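Local coordinates for protein 2-dehydropantoate 2-reductase, putative (Enterococcus faecalis, PDB 2EW2) that probably catalyses the NADPH-dependent reduction of 2-dehydropantoate (ketopantoate) to (R)-pantoate, the second step of pantoate formation in pantothenate biosynthesis, at residues Leu18-Met21 and Leu22-Gly26; Ala37-Glu40 and Ala41-Asn45; Glu114-Leu117 and Glu118-Pro122; Met265-Asp268 and Leu269-His273; Cys299-Leu302 and Thr303-His307. All coordinates share one frame; numbering follows the deposited sequence.

The five interactions are local contacts that follow one another along the chain, three in the Rossmann-type, probably nucleotide-binding N-terminal domain and two in the helical C-terminal domain. Interactions 1 and 2 lie on helices 13-24 and 36-45, flanking strand 28-32 in sequence, with centres about 18 Å apart. Interaction 3, at helix 114-117, precedes strand 126-131 of the large mixed sheet that also holds strand 28-32, and salt bridges tie it to Arg287 and Lys288 of the C-terminal domain. Interactions 4 and 5, centres about 16 Å apart, touch where Met265 and Leu269 pack on Val306; interaction 5 reaches the second subunit. Interactions 1 and 5 stand about 42 Å apart, centre to centre.

Interaction 1. Residues Leu18-Met21 and Leu22-Gly26; sequences LGIM and LHQGG
Leu22 meets the Leu18 carbonyl oxygen with both its N and its side chain: N donates to Leu18 O at 2.9 Å, and CG comes within 3.3 Å of the same oxygen. With chi1 at -72°, CG lies anti to its own carbonyl carbon and beside N, which leans the branch back along the preceding turn; CD1 then reaches Leu18 CB at 4.5 Å, a loose apolar contact. Both leucines also meet Ile79 of strand 77-80, so this flank of the helix lies against the central sheet. His23 N bonds to Gly19 O, while the histidine CB rests 3.2 Å from that oxygen and the ring swings off toward Leu60 and Ala58. The helix, 13-24, is the crossover of the beta-alpha-beta unit formed with strands 5-9 and 28-32, and its N-terminal end carries part of a GxGxxG pattern, consistent with a Rossmann-type dinucleotide-binding turn. Gln24 continues the chain of backbone bonds with N to Ile20 O. Its side chain runs extended alongside that of Ile20, both pointing the same way, and the amide carbon CD lies 4.0 Å from Ile20 CG2; Val56 of strand 54-58 touches both residues. Gly25 N closes the last turn on Met21 O at 3.0 Å, while the selenomethionine side chain of Met21 packs on Phe51 and Leu176. At Gly26 phi turns positive, 87°, in a Schellman motif that ends the helix; Gly26 N to His23 O, 3.0 Å, is one of the bonds back into the last turn.

Interaction 2. Residues Ala37-Glu40 and Ala41-Asn45; sequences AHIE and AIRKN
Ala41 N donates to Ala37 O at 3.0 Å, one of four successive i to i+4 backbone bonds, and the methyl CB of Ala41 adds a 3.4 Å contact to that oxygen. One residue on, Ile42 N bonds to His38 O, and the isoleucine extends CD1 over one face of the His38 imidazole. CD1 stands 3.7 Å from the ring centroid, 14° off the normal, in a CH-pi contact displaced toward the rim, with NE2 the nearest ring atom at 3.6 Å. The ring is also held by its two nitrogens: NE2 bonds to Ala11 O and ND1 to Gly141 N, which together fix its rotation. All this belongs to helix 36-45, which follows strand 28-32 of the Rossmann-type sheet and packs Ile39 and Ile42 against Ile62. Arg43 lies along Ile39 on the same flank. Its chi1 of -80°, with CG beside the backbone N, leans the chain toward Ile39, and extension from CG to NE gives the flat guanidinium the reach to lie over the isoleucine methyl CG2, which sits against the centre of one face with CZ 3.5 Å away. NH2 bonds to Ile62 O and forms a salt bridge with Glu67. In the conformer described, Lys44 drapes its aliphatic chain past Glu40 O, and its charged end does not meet the Glu40 carboxylate.

Interaction 3. Residues Glu114-Leu117 and Glu118-Pro122; sequences EDVL and EKYVP
The short helical segment at 114-117 and the residues after it precede strand 126-131 of the large sheet of the Rossmann-type domain. Leu117 O accepts from two backbone donors: Tyr120 N at 2.8 Å, lying above the carbonyl plane, and Val121 N at 2.9 Å, nearly along the C=O axis. Just before it, Val116 O takes Lys119 N at 3.1 Å, again from above the plane. Bonds of the i to i+3 kind, from Lys119 and Tyr120, are thus mixed with i to i+4 bonds, Glu118 N to Glu114 O and Val121 N to Leu117 O. Leu117 packs on Phe91, Val104 and Ile126, while Tyr120 sets CE1 4.3 Å from Val116 CG1 and has its hydroxyl bonded to Asp88, which also forms a salt bridge with Lys119. Glu118 takes the crowded position between N and carbonyl carbon, chi1 82°, and then runs extended beside Asp115. The two carboxylates point the same way with planes 26° apart. Their mutual repulsion is probably eased by the basic residues of helix 282-292: Arg287 and Lys288 form salt bridges with Asp115, and Lys291 makes long, weak ion pairs with both acids. The nearest approach of the two carboxylates is Asp115 OD1 to Glu118 OE2, 3.8 Å.

Interaction 4. Residues Met265-Asp268 and Leu269-His273; sequences MYQD and LIKNH
The Tyr266 ring carries Ile270 on one face: CB stands over the ring centre, 3.8 Å from the centroid and 6° off the normal, a CH-pi contact. The methyl CG2 lies farther out over the phenol end, 3.6 Å from CZ, and CG1 reaches over the CD1 side, so the beta-branched chain spans much of the ring. The His273 ring has Ile270 O at its edge, in plane. Tyr266 has chi1 of -179°, which places CG anti to N and beside the carbonyl carbon, so the ring leans forward along the helix to Ile270. Tyr262 stacks with the same ring, and Tyr266 OH is hydrogen-bonded to Asp206. These residues belong to helix 264-271 of the C-terminal helical domain, whose last turn widens to a pi-type turn. There Tyr266 O accepts two backbone donors, Ile270 N at 2.7 Å and Lys271 N at 3.2 Å, the latter in the carbonyl plane. Leu269 packs on Thr203 and on Leu313 of helix 297-313. Asn272 makes two weak bonds to Gln267 O, from N at 3.1 Å and from ND2 at 2.8 Å, so the asparagine folds back over the helix end. Beside it Lys271 runs alongside Gln267, CD 3.7 Å from OE1. His273 then leaves the helix with positive phi, and Asp268 forms a salt bridge with the following Arg274.

Interaction 5. Residues Cys299-Leu302 and Thr303-His307; sequences CAML and TQLVH
With chi1 of -57°, Thr303 places OG1 anti to its carbonyl carbon and beside N, turned back toward the preceding turn, where it donates to Cys299 O at 2.7 Å. The backbone N of Thr303 reaches the same oxygen at 2.9 Å from the opposite face of the carbonyl plane, so two bonds grip one acceptor and satisfy the buried hydroxyl's proton. In Gln304, N bonds to Ala300 O at 3.0 Å; chi1 of -69° leans its chain back along the helix, and beyond CG it runs extended, so NE2 makes a weak bond to that oxygen at 3.2 Å. OE1 of the amide is held by Ser220 of the second subunit. Met301, a selenomethionine, and Leu305 run side by side in the same direction, Met301 CG 3.9 Å from Leu305 CD1, and both pack on Met301 of the second subunit. The segment lies in the first two-thirds of helix 297-313 in the C-terminal domain, with one flank at the dimer interface, Ala300, Thr303 and Gln304 against helix 282-292, Cys299 on helix 218-235, and Leu305 and Val306 on Ile204 of helix 198-205.

Interaction 1. Residues Leu18-Met21 and Leu22-Gly26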
loop_
_atom_site.group_PDB
_atom_site.type_symbol
_atom_site.label_atom_id
_atom_site.label_comp_id
_atom_site.label_asym_id
_atom_site.label_seq_id
_atom_site.Cartn_x
_atom_site.Cartn_y
_atom_site.Cartn_z
ATOM N N LEU B 18 -39.968 1.412 -8.338
ATOM C CA LEU B 18 -40.348 0.054 -7.972
ATOM C C LEU B 18 -41.641 0.065 -7.153
ATOM O O LEU B 18 -42.527 -0.758 -7.377
ATOM C CB LEU B 18 -39.215 -0.662 -7.205
ATOM C CG LEU B 18 -37.827 -0.777 -7.862
ATOM C CD1 LEU B 18 -37.029 -1.953 -7.307
ATOM C CD2 LEU B 18 -37.873 -0.842 -9.371
ATOM N N GLY B 19 -41.754 1.004 -6.223
ATOM C CA GLY B 19 -42.951 1.116 -5.396
ATOM C C GLY B 19 -44.241 1.326 -6.178
ATOM O O GLY B 19 -45.225 0.607 -5.979
ATOM N N ILE B 20 -44.241 2.336 -7.042
ATOM C CA ILE B 20 -45.384 2.636 -7.908
ATOM C C ILE B 20 -45.801 1.439 -8.771
ATOM O O ILE B 20 -46.977 1.089 -8.823
ATOM C CB ILE B 20 -45.097 3.850 -8.836
ATOM C CG1 ILE B 20 -45.082 5.137 -8.010
ATOM C CG2 ILE B 20 -46.188 3.956 -9.929
ATOM C CD1 ILE B 20 -44.494 6.354 -8.715
HETATM N N MSE B 21 -44.825 0.846 -9.453
HETATM C CA MSE B 21 -45.062 -0.236 -10.393
HETATM C C MSE B 21 -45.557 -1.504 -9.693
HETATM O O MSE B 21 -46.464 -2.167 -10.185
HETATM C CB MSE B 21 -43.801 -0.499 -11.218
HETATM C CG MSE B 21 -43.384 0.693 -12.091
HETATM SE SE MSE B 21 -41.846 0.293 -13.246
HETATM C CE MSE B 21 -42.683 -0.916 -14.485
ATOM N N LEU B 22 -44.969 -1.827 -8.538
ATOM C CA LEU B 22 -45.437 -2.963 -7.737
ATOM C C LEU B 22 -46.826 -2.712 -7.136
ATOM O O LEU B 22 -47.603 -3.649 -6.944
ATOM C CB LEU B 22 -44.418 -3.309 -6.643
ATOM C CG LEU B 22 -43.129 -3.978 -7.139
ATOM C CD1 LEU B 22 -42.036 -3.912 -6.059
ATOM C CD2 LEU B 22 -43.395 -5.434 -7.588
ATOM N N HIS B 23 -47.124 -1.449 -6.848
ATOM C CA HIS B 23 -48.437 -1.040 -6.376
ATOM C C HIS B 23 -49.466 -1.220 -7.497
ATOM O O HIS B 23 -50.566 -1.728 -7.268
ATOM C CB HIS B 23 -48.408 0.409 -5.875
ATOM C CG HIS B 23 -49.761 0.959 -5.525
ATOM N ND1 HIS B 23 -50.443 0.595 -4.381
ATOM C CD2 HIS B 23 -50.550 1.858 -6.164
ATOM C CE1 HIS B 23 -51.594 1.244 -4.333
ATOM N NE2 HIS B 23 -51.684 2.012 -5.404
ATOM N N GLN B 24 -49.089 -0.833 -8.710
ATOM C CA GLN B 24 -49.973 -0.970 -9.862
ATOM C C GLN B 24 -50.225 -2.434 -10.167
ATOM O O GLN B 24 -51.303 -2.791 -10.621
ATOM C CB GLN B 24 -49.404 -0.258 -11.081
ATOM C CG GLN B 24 -49.417 1.262 -10.965
ATOM C CD GLN B 24 -48.835 1.936 -12.191
ATOM O OE1 GLN B 24 -47.867 1.446 -12.788
ATOM N NE2 GLN B 24 -49.419 3.076 -12.576
ATOM N N GLY B 25 -49.235 -3.281 -9.899
ATOM C CA GLY B 25 -49.397 -4.721 -10.068
ATOM C C GLY B 25 -50.222 -5.386 -8.980
ATOM O O GLY B 25 -50.339 -6.600 -8.954
ATOM N N GLY B 26 -50.775 -4.603 -8.063
ATOM C CA GLY B 26 -51.649 -5.133 -7.030
ATOM C C GLY B 26 -50.978 -5.640 -5.763
ATOM O O GLY B 26 -51.580 -6.422 -5.024
#

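Interaction 2. Residues Ala37-Glu40 and Ala41-Asn45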
loop_
_atom_site.group_PDB
_atom_site.type_symbol
_atom_site.label_atom_id
_atom_site.label_comp_id
_atom_site.label_asym_id
_atom_site.label_seq_id
_atom_site.Cartn_x
_atom_site.Cartn_y
_atom_site.Cartn_z
ATOM N N ALA B 37 -38.935 15.750 4.232
ATOM C CA ALA B 37 -39.744 16.446 3.212
ATOM C C ALA B 37 -40.465 15.482 2.263
ATOM O O ALA B 37 -41.614 15.726 1.842
ATOM C CB ALA B 37 -38.866 17.407 2.420
ATOM N N HIS B 38 -39.776 14.392 1.941
ATOM C CA HIS B 38 -40.267 13.326 1.064
ATOM C C HIS B 38 -41.424 12.593 1.754
ATOM O O HIS B 38 -42.466 12.347 1.153
ATOM C CB HIS B 38 -39.090 12.384 0.771
ATOM C CG HIS B 38 -39.299 11.433 -0.370
ATOM N ND1 HIS B 38 -39.716 11.834 -1.624
ATOM C CD2 HIS B 38 -39.085 10.095 -0.457
ATOM C CE1 HIS B 38 -39.782 10.779 -2.419
ATOM N NE2 HIS B 38 -39.395 9.714 -1.739
ATOM N N ILE B 39 -41.244 12.275 3.033
ATOM C CA ILE B 39 -42.297 11.637 3.826
ATOM C C ILE B 39 -43.546 12.533 3.907
ATOM O O ILE B 39 -44.665 12.061 3.723
ATOM C CB ILE B 39 -41.791 11.282 5.251
ATOM C CG1 ILE B 39 -40.664 10.249 5.172
ATOM C CG2 ILE B 39 -42.944 10.793 6.139
ATOM C CD1 ILE B 39 -39.972 10.002 6.504
ATOM N N GLU B 40 -43.331 13.824 4.160
ATOM C CA GLU B 40 -44.419 14.805 4.295
ATOM C C GLU B 40 -45.215 14.981 3.005
ATOM O O GLU B 40 -46.447 15.011 3.045
ATOM C CB GLU B 40 -43.886 16.162 4.787
ATOM C CG GLU B 40 -43.253 16.102 6.183
ATOM C CD GLU B 40 -42.437 17.351 6.564
ATOM O OE1 GLU B 40 -42.555 18.393 5.868
ATOM O OE2 GLU B 40 -41.686 17.294 7.580
ATOM N N ALA B 41 -44.513 15.100 1.874
ATOM C CA ALA B 41 -45.147 15.268 0.568
ATOM C C ALA B 41 -45.969 14.035 0.202
ATOM O O ALA B 41 -47.120 14.146 -0.233
ATOM C CB ALA B 41 -44.088 15.544 -0.514
ATOM N N ILE B 42 -45.383 12.856 0.403
ATOM C CA ILE B 42 -46.078 11.602 0.087
ATOM C C ILE B 42 -47.336 11.401 0.964
ATOM O O ILE B 42 -48.366 10.977 0.462
ATOM C CB ILE B 42 -45.113 10.369 0.118
ATOM C CG1 ILE B 42 -44.115 10.476 -1.038
ATOM C CG2 ILE B 42 -45.896 9.066 0.037
ATOM C CD1 ILE B 42 -42.953 9.516 -0.964
ATOM N N ARG B 43 -47.248 11.735 2.248
ATOM C CA ARG B 43 -48.396 11.653 3.163
ATOM C C ARG B 43 -49.527 12.622 2.823
ATOM O O ARG B 43 -50.701 12.281 2.991
ATOM C CB ARG B 43 -47.955 11.849 4.618
ATOM C CG ARG B 43 -47.355 10.587 5.196
ATOM C CD ARG B 43 -46.911 10.754 6.618
ATOM N NE ARG B 43 -46.281 9.530 7.086
ATOM C CZ ARG B 43 -45.512 9.452 8.165
ATOM N NH1 ARG B 43 -45.282 10.535 8.900
ATOM N NH2 ARG B 43 -44.964 8.290 8.507
ATOM N N LYS B 44 -49.170 13.823 2.372
ATOM C CA LYS B 44 -50.150 14.810 1.935
ATOM C C LYS B 44 -50.801 14.380 0.627
ATOM O O LYS B 44 -52.009 14.161 0.568
ATOM C CB LYS B 44 -49.498 16.183 1.732
ATOM C CG LYS B 44 -49.112 16.943 2.996
ATOM C CD LYS B 44 -48.289 18.178 2.621
ATOM C CE LYS B 44 -47.220 18.523 3.654
ATOM N NZ LYS B 44 -46.094 19.299 3.033
ATOM N N ASN B 45 -49.980 14.240 -0.409
ATOM C CA ASN B 45 -50.460 14.113 -1.786
ATOM C C ASN B 45 -50.272 12.753 -2.447
ATOM O O ASN B 45 -50.555 12.606 -3.633
ATOM C CB ASN B 45 -49.761 15.156 -2.665
ATOM C CG ASN B 45 -49.930 16.571 -2.154
ATOM O OD1 ASN B 45 -51.050 17.034 -1.916
ATOM N ND2 ASN B 45 -48.810 17.271 -1.978
#

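Interaction 3. Residues Glu114-Leu117 and Glu118-Pro122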
loop_
_atom_site.group_PDB
_atom_site.type_symbol
_atom_site.label_atom_id
_atom_site.label_comp_id
_atom_site.label_asym_id
_atom_site.label_seq_id
_atom_site.Cartn_x
_atom_site.Cartn_y
_atom_site.Cartn_z
ATOM N N GLU B 114 -24.550 -8.381 1.689
ATOM C CA GLU B 114 -25.118 -9.557 2.358
ATOM C C GLU B 114 -24.588 -9.739 3.786
ATOM O O GLU B 114 -25.282 -10.281 4.640
ATOM C CB GLU B 114 -24.888 -10.843 1.528
ATOM C CG GLU B 114 -23.410 -11.210 1.246
ATOM C CD GLU B 114 -22.789 -10.456 0.063
ATOM O OE1 GLU B 114 -23.468 -9.597 -0.550
ATOM O OE2 GLU B 114 -21.601 -10.714 -0.262
ATOM N N ASP B 115 -23.367 -9.273 4.052
ATOM C CA ASP B 115 -22.775 -9.445 5.375
ATOM C C ASP B 115 -23.439 -8.534 6.401
ATOM O O ASP B 115 -23.532 -8.878 7.561
ATOM C CB ASP B 115 -21.265 -9.217 5.333
ATOM C CG ASP B 115 -20.548 -10.198 4.394
ATOM O OD1 ASP B 115 -21.075 -11.318 4.174
ATOM O OD2 ASP B 115 -19.465 -9.855 3.871
ATOM N N VAL B 116 -23.914 -7.373 5.970
ATOM C CA VAL B 116 -24.707 -6.517 6.852
ATOM C C VAL B 116 -26.122 -7.093 6.974
ATOM O O VAL B 116 -26.661 -7.224 8.080
ATOM C CB VAL B 116 -24.767 -5.050 6.328
ATOM C CG1 VAL B 116 -25.940 -4.300 6.939
ATOM C CG2 VAL B 116 -23.465 -4.307 6.623
ATOM N N LEU B 117 -26.714 -7.434 5.827
ATOM C CA LEU B 117 -28.109 -7.874 5.758
ATOM C C LEU B 117 -28.342 -9.123 6.599
ATOM O O LEU B 117 -29.369 -9.223 7.276
ATOM C CB LEU B 117 -28.567 -8.079 4.291
ATOM C CG LEU B 117 -28.607 -6.818 3.409
ATOM C CD1 LEU B 117 -28.889 -7.130 1.935
ATOM C CD2 LEU B 117 -29.622 -5.807 3.952
ATOM N N GLU B 118 -27.382 -10.045 6.593
ATOM C CA GLU B 118 -27.546 -11.321 7.301
ATOM C C GLU B 118 -27.632 -11.179 8.833
ATOM O O GLU B 118 -28.036 -12.110 9.523
ATOM C CB GLU B 118 -26.499 -12.364 6.870
ATOM C CG GLU B 118 -25.141 -12.234 7.542
ATOM C CD GLU B 118 -24.103 -13.222 6.994
ATOM O OE1 GLU B 118 -24.512 -14.308 6.492
ATOM O OE2 GLU B 118 -22.875 -12.911 7.067
ATOM N N LYS B 119 -27.280 -10.000 9.347
ATOM C CA LYS B 119 -27.499 -9.687 10.754
ATOM C C LYS B 119 -28.983 -9.552 11.086
ATOM O O LYS B 119 -29.381 -9.723 12.236
ATOM C CB LYS B 119 -26.784 -8.388 11.117
ATOM C CG LYS B 119 -25.270 -8.447 11.002
ATOM C CD LYS B 119 -24.641 -7.414 11.921
ATOM C CE LYS B 119 -24.666 -6.045 11.315
ATOM N NZ LYS B 119 -24.246 -5.016 12.320
ATOM N N TYR B 120 -29.792 -9.240 10.070
ATOM C CA TYR B 120 -31.175 -8.830 10.271
ATOM C C TYR B 120 -32.176 -9.740 9.573
ATOM O O TYR B 120 -33.314 -9.862 10.011
ATOM C CB TYR B 120 -31.351 -7.372 9.821
ATOM C CG TYR B 120 -30.364 -6.452 10.499
ATOM C CD1 TYR B 120 -29.374 -5.790 9.772
ATOM C CD2 TYR B 120 -30.381 -6.291 11.883
ATOM C CE1 TYR B 120 -28.462 -4.941 10.405
ATOM C CE2 TYR B 120 -29.456 -5.475 12.527
ATOM C CZ TYR B 120 -28.507 -4.798 11.779
ATOM O OH TYR B 120 -27.607 -3.968 12.419
ATOM N N VAL B 121 -31.732 -10.370 8.488
ATOM C CA VAL B 121 -32.552 -11.243 7.661
ATOM C C VAL B 121 -31.822 -12.575 7.624
ATOM O O VAL B 121 -30.588 -12.590 7.525
ATOM C CB VAL B 121 -32.697 -10.674 6.205
ATOM C CG1 VAL B 121 -33.575 -11.566 5.339
ATOM C CG2 VAL B 121 -33.260 -9.231 6.212
ATOM N N PRO B 122 -32.559 -13.704 7.698
ATOM C CA PRO B 122 -31.865 -14.985 7.624
ATOM C C PRO B 122 -31.003 -15.066 6.360
ATOM O O PRO B 122 -31.461 -14.679 5.286
ATOM C CB PRO B 122 -33.016 -15.999 7.532
ATOM C CG PRO B 122 -34.188 -15.310 8.155
ATOM C CD PRO B 122 -34.025 -13.870 7.826
#

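Interaction 4. Residues Met265-Asp268 and Leu269-His273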
loop_
_atom_site.group_PDB
_atom_site.type_symbol
_atom_site.label_atom_id
_atom_site.label_comp_id
_atom_site.label_asym_id
_atom_site.label_seq_id
_atom_site.Cartn_x
_atom_site.Cartn_y
_atom_site.Cartn_z
HETATM N N MSE B 265 -13.082 7.061 -8.224
HETATM C CA MSE B 265 -12.582 7.305 -6.879
HETATM C C MSE B 265 -11.643 8.514 -6.864
HETATM O O MSE B 265 -11.652 9.306 -5.923
HETATM C CB MSE B 265 -11.859 6.071 -6.323
HETATM C CG MSE B 265 -11.426 6.251 -4.893
HETATM SE SE MSE B 265 -10.721 4.630 -4.088
HETATM C CE MSE B 265 -12.440 3.440 -4.077
ATOM N N TYR B 266 -10.833 8.635 -7.912
ATOM C CA TYR B 266 -9.958 9.799 -8.094
ATOM C C TYR B 266 -10.786 11.105 -8.135
ATOM O O TYR B 266 -10.445 12.073 -7.447
ATOM C CB TYR B 266 -9.078 9.631 -9.348
ATOM C CG TYR B 266 -8.111 10.782 -9.599
ATOM C CD1 TYR B 266 -6.745 10.634 -9.339
ATOM C CD2 TYR B 266 -8.559 12.016 -10.102
ATOM C CE1 TYR B 266 -5.851 11.687 -9.555
ATOM C CE2 TYR B 266 -7.665 13.093 -10.315
ATOM C CZ TYR B 266 -6.310 12.903 -10.046
ATOM O OH TYR B 266 -5.399 13.917 -10.255
ATOM N N GLN B 267 -11.869 11.115 -8.923
ATOM C CA GLN B 267 -12.779 12.291 -9.005
ATOM C C GLN B 267 -13.393 12.613 -7.658
ATOM O O GLN B 267 -13.464 13.788 -7.276
ATOM C CB GLN B 267 -13.904 12.092 -10.014
ATOM C CG GLN B 267 -13.554 11.195 -11.182
ATOM C CD GLN B 267 -13.406 11.916 -12.497
ATOM O OE1 GLN B 267 -13.040 13.101 -12.551
ATOM N NE2 GLN B 267 -13.677 11.194 -13.588
ATOM N N ASP B 268 -13.840 11.572 -6.944
ATOM C CA ASP B 268 -14.374 11.716 -5.577
ATOM C C ASP B 268 -13.390 12.405 -4.648
ATOM O O ASP B 268 -13.688 13.469 -4.083
ATOM C CB ASP B 268 -14.712 10.342 -4.969
ATOM C CG ASP B 268 -16.027 9.756 -5.498
ATOM O OD1 ASP B 268 -16.686 10.387 -6.354
ATOM O OD2 ASP B 268 -16.387 8.643 -5.057
ATOM N N LEU B 269 -12.217 11.793 -4.484
ATOM C CA LEU B 269 -11.293 12.230 -3.448
ATOM C C LEU B 269 -10.374 13.344 -3.920
ATOM O O LEU B 269 -10.282 14.388 -3.262
ATOM C CB LEU B 269 -10.464 11.057 -2.884
ATOM C CG LEU B 269 -9.500 11.419 -1.738
ATOM C CD1 LEU B 269 -10.218 12.130 -0.570
ATOM C CD2 LEU B 269 -8.732 10.198 -1.230
ATOM N N ILE B 270 -9.685 13.106 -5.033
ATOM C CA ILE B 270 -8.639 14.037 -5.468
ATOM C C ILE B 270 -9.230 15.333 -6.050
ATOM O O ILE B 270 -8.765 16.421 -5.728
ATOM C CB ILE B 270 -7.602 13.377 -6.416
ATOM C CG1 ILE B 270 -7.006 12.100 -5.781
ATOM C CG2 ILE B 270 -6.491 14.371 -6.785
ATOM C CD1 ILE B 270 -6.464 12.285 -4.336
ATOM N N LYS B 271 -10.266 15.211 -6.877
ATOM C CA LYS B 271 -10.942 16.401 -7.429
ATOM C C LYS B 271 -11.837 17.110 -6.417
ATOM O O LYS B 271 -11.746 18.324 -6.246
ATOM C CB LYS B 271 -11.755 16.050 -8.674
ATOM C CG LYS B 271 -11.135 16.500 -9.968
ATOM C CD LYS B 271 -12.126 16.341 -11.133
ATOM C CE LYS B 271 -13.180 17.459 -11.163
ATOM N NZ LYS B 271 -14.311 17.143 -12.098
ATOM N N ASN B 272 -12.692 16.343 -5.744
ATOM C CA ASN B 272 -13.798 16.902 -4.974
ATOM C C ASN B 272 -13.668 16.840 -3.452
ATOM O O ASN B 272 -14.538 17.350 -2.736
ATOM C CB ASN B 272 -15.110 16.249 -5.422
ATOM C CG ASN B 272 -15.483 16.610 -6.855
ATOM O OD1 ASN B 272 -15.671 17.784 -7.183
ATOM N ND2 ASN B 272 -15.600 15.604 -7.709
ATOM N N HIS B 273 -12.588 16.228 -2.956
ATOM C CA HIS B 273 -12.369 16.078 -1.499
ATOM C C HIS B 273 -13.580 15.471 -0.790
ATOM O O HIS B 273 -14.003 15.937 0.274
ATOM C CB HIS B 273 -11.946 17.405 -0.847
ATOM C CG HIS B 273 -10.620 17.918 -1.322
ATOM N ND1 HIS B 273 -9.941 18.925 -0.674
ATOM C CD2 HIS B 273 -9.838 17.547 -2.364
ATOM C CE1 HIS B 273 -8.806 19.169 -1.307
ATOM N NE2 HIS B 273 -8.721 18.347 -2.338
#

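Interaction 5. Residues Cys299-Leu302 and Thr303-His307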
loop_
_atom_site.group_PDB
_atom_site.type_symbol
_atom_site.label_atom_id
_atom_site.label_comp_id
_atom_site.label_asym_id
_atom_site.label_seq_id
_atom_site.Cartn_x
_atom_site.Cartn_y
_atom_site.Cartn_z
ATOM N N CYS B 299 -5.220 -5.373 -0.525
ATOM C CA CYS B 299 -6.527 -4.726 -0.244
ATOM C C CYS B 299 -6.497 -3.955 1.048
ATOM O O CYS B 299 -6.999 -2.844 1.109
ATOM C CB CYS B 299 -7.693 -5.745 -0.213
ATOM S SG CYS B 299 -8.172 -6.286 -1.848
ATOM N N ALA B 300 -5.899 -4.549 2.085
ATOM C CA ALA B 300 -5.822 -3.923 3.407
ATOM C C ALA B 300 -4.980 -2.654 3.378
ATOM O O ALA B 300 -5.393 -1.614 3.876
ATOM C CB ALA B 300 -5.262 -4.916 4.446
HETATM N N MSE B 301 -3.802 -2.731 2.772
HETATM C CA MSE B 301 -2.940 -1.562 2.704
HETATM C C MSE B 301 -3.544 -0.461 1.852
HETATM O O MSE B 301 -3.486 0.701 2.210
HETATM C CB MSE B 301 -1.560 -1.917 2.159
HETATM C CG MSE B 301 -0.642 -0.695 2.208
HETATM SE SE MSE B 301 1.213 -1.040 1.691
HETATM C CE MSE B 301 1.093 -2.560 0.855
ATOM N N LEU B 302 -4.121 -0.835 0.722
ATOM C CA LEU B 302 -4.712 0.160 -0.167
ATOM C C LEU B 302 -5.861 0.862 0.533
ATOM O O LEU B 302 -5.989 2.098 0.458
ATOM C CB LEU B 302 -5.174 -0.489 -1.469
ATOM C CG LEU B 302 -5.628 0.462 -2.589
ATOM C CD1 LEU B 302 -4.496 1.453 -2.957
ATOM C CD2 LEU B 302 -6.080 -0.374 -3.787
ATOM N N THR B 303 -6.688 0.080 1.228
ATOM C CA THR B 303 -7.802 0.657 2.014
ATOM C C THR B 303 -7.294 1.684 3.040
ATOM O O THR B 303 -7.808 2.808 3.109
ATOM C CB THR B 303 -8.646 -0.447 2.692
ATOM O OG1 THR B 303 -9.151 -1.352 1.685
ATOM C CG2 THR B 303 -9.826 0.169 3.454
ATOM N N GLN B 304 -6.278 1.302 3.817
ATOM C CA GLN B 304 -5.690 2.179 4.825
ATOM C C GLN B 304 -5.054 3.436 4.216
ATOM O O GLN B 304 -5.199 4.527 4.754
ATOM C CB GLN B 304 -4.669 1.406 5.674
ATOM C CG GLN B 304 -5.284 0.343 6.611
ATOM C CD GLN B 304 -4.214 -0.591 7.192
ATOM O OE1 GLN B 304 -3.286 -0.144 7.865
ATOM N NE2 GLN B 304 -4.327 -1.881 6.904
ATOM N N LEU B 305 -4.378 3.289 3.081
ATOM C CA LEU B 305 -3.746 4.437 2.409
ATOM C C LEU B 305 -4.801 5.432 1.930
ATOM O O LEU B 305 -4.658 6.642 2.129
ATOM C CB LEU B 305 -2.880 3.984 1.218
ATOM C CG LEU B 305 -1.608 3.171 1.567
ATOM C CD1 LEU B 305 -0.895 2.731 0.296
ATOM C CD2 LEU B 305 -0.688 3.986 2.445
ATOM N N VAL B 306 -5.860 4.908 1.311
ATOM C CA VAL B 306 -6.985 5.746 0.846
ATOM C C VAL B 306 -7.640 6.493 2.016
ATOM O O VAL B 306 -7.825 7.711 1.949
ATOM C CB VAL B 306 -7.993 4.942 -0.018
ATOM C CG1 VAL B 306 -9.316 5.722 -0.234
ATOM C CG2 VAL B 306 -7.349 4.611 -1.361
ATOM N N HIS B 307 -7.957 5.775 3.094
ATOM C CA HIS B 307 -8.436 6.403 4.322
ATOM C C HIS B 307 -7.450 7.419 4.886
ATOM O O HIS B 307 -7.867 8.468 5.388
ATOM C CB HIS B 307 -8.770 5.351 5.384
ATOM C CG HIS B 307 -10.022 4.589 5.099
ATOM N ND1 HIS B 307 -11.160 5.186 4.596
ATOM C CD2 HIS B 307 -10.327 3.280 5.271
ATOM C CE1 HIS B 307 -12.104 4.274 4.454
ATOM N NE2 HIS B 307 -11.627 3.112 4.862
#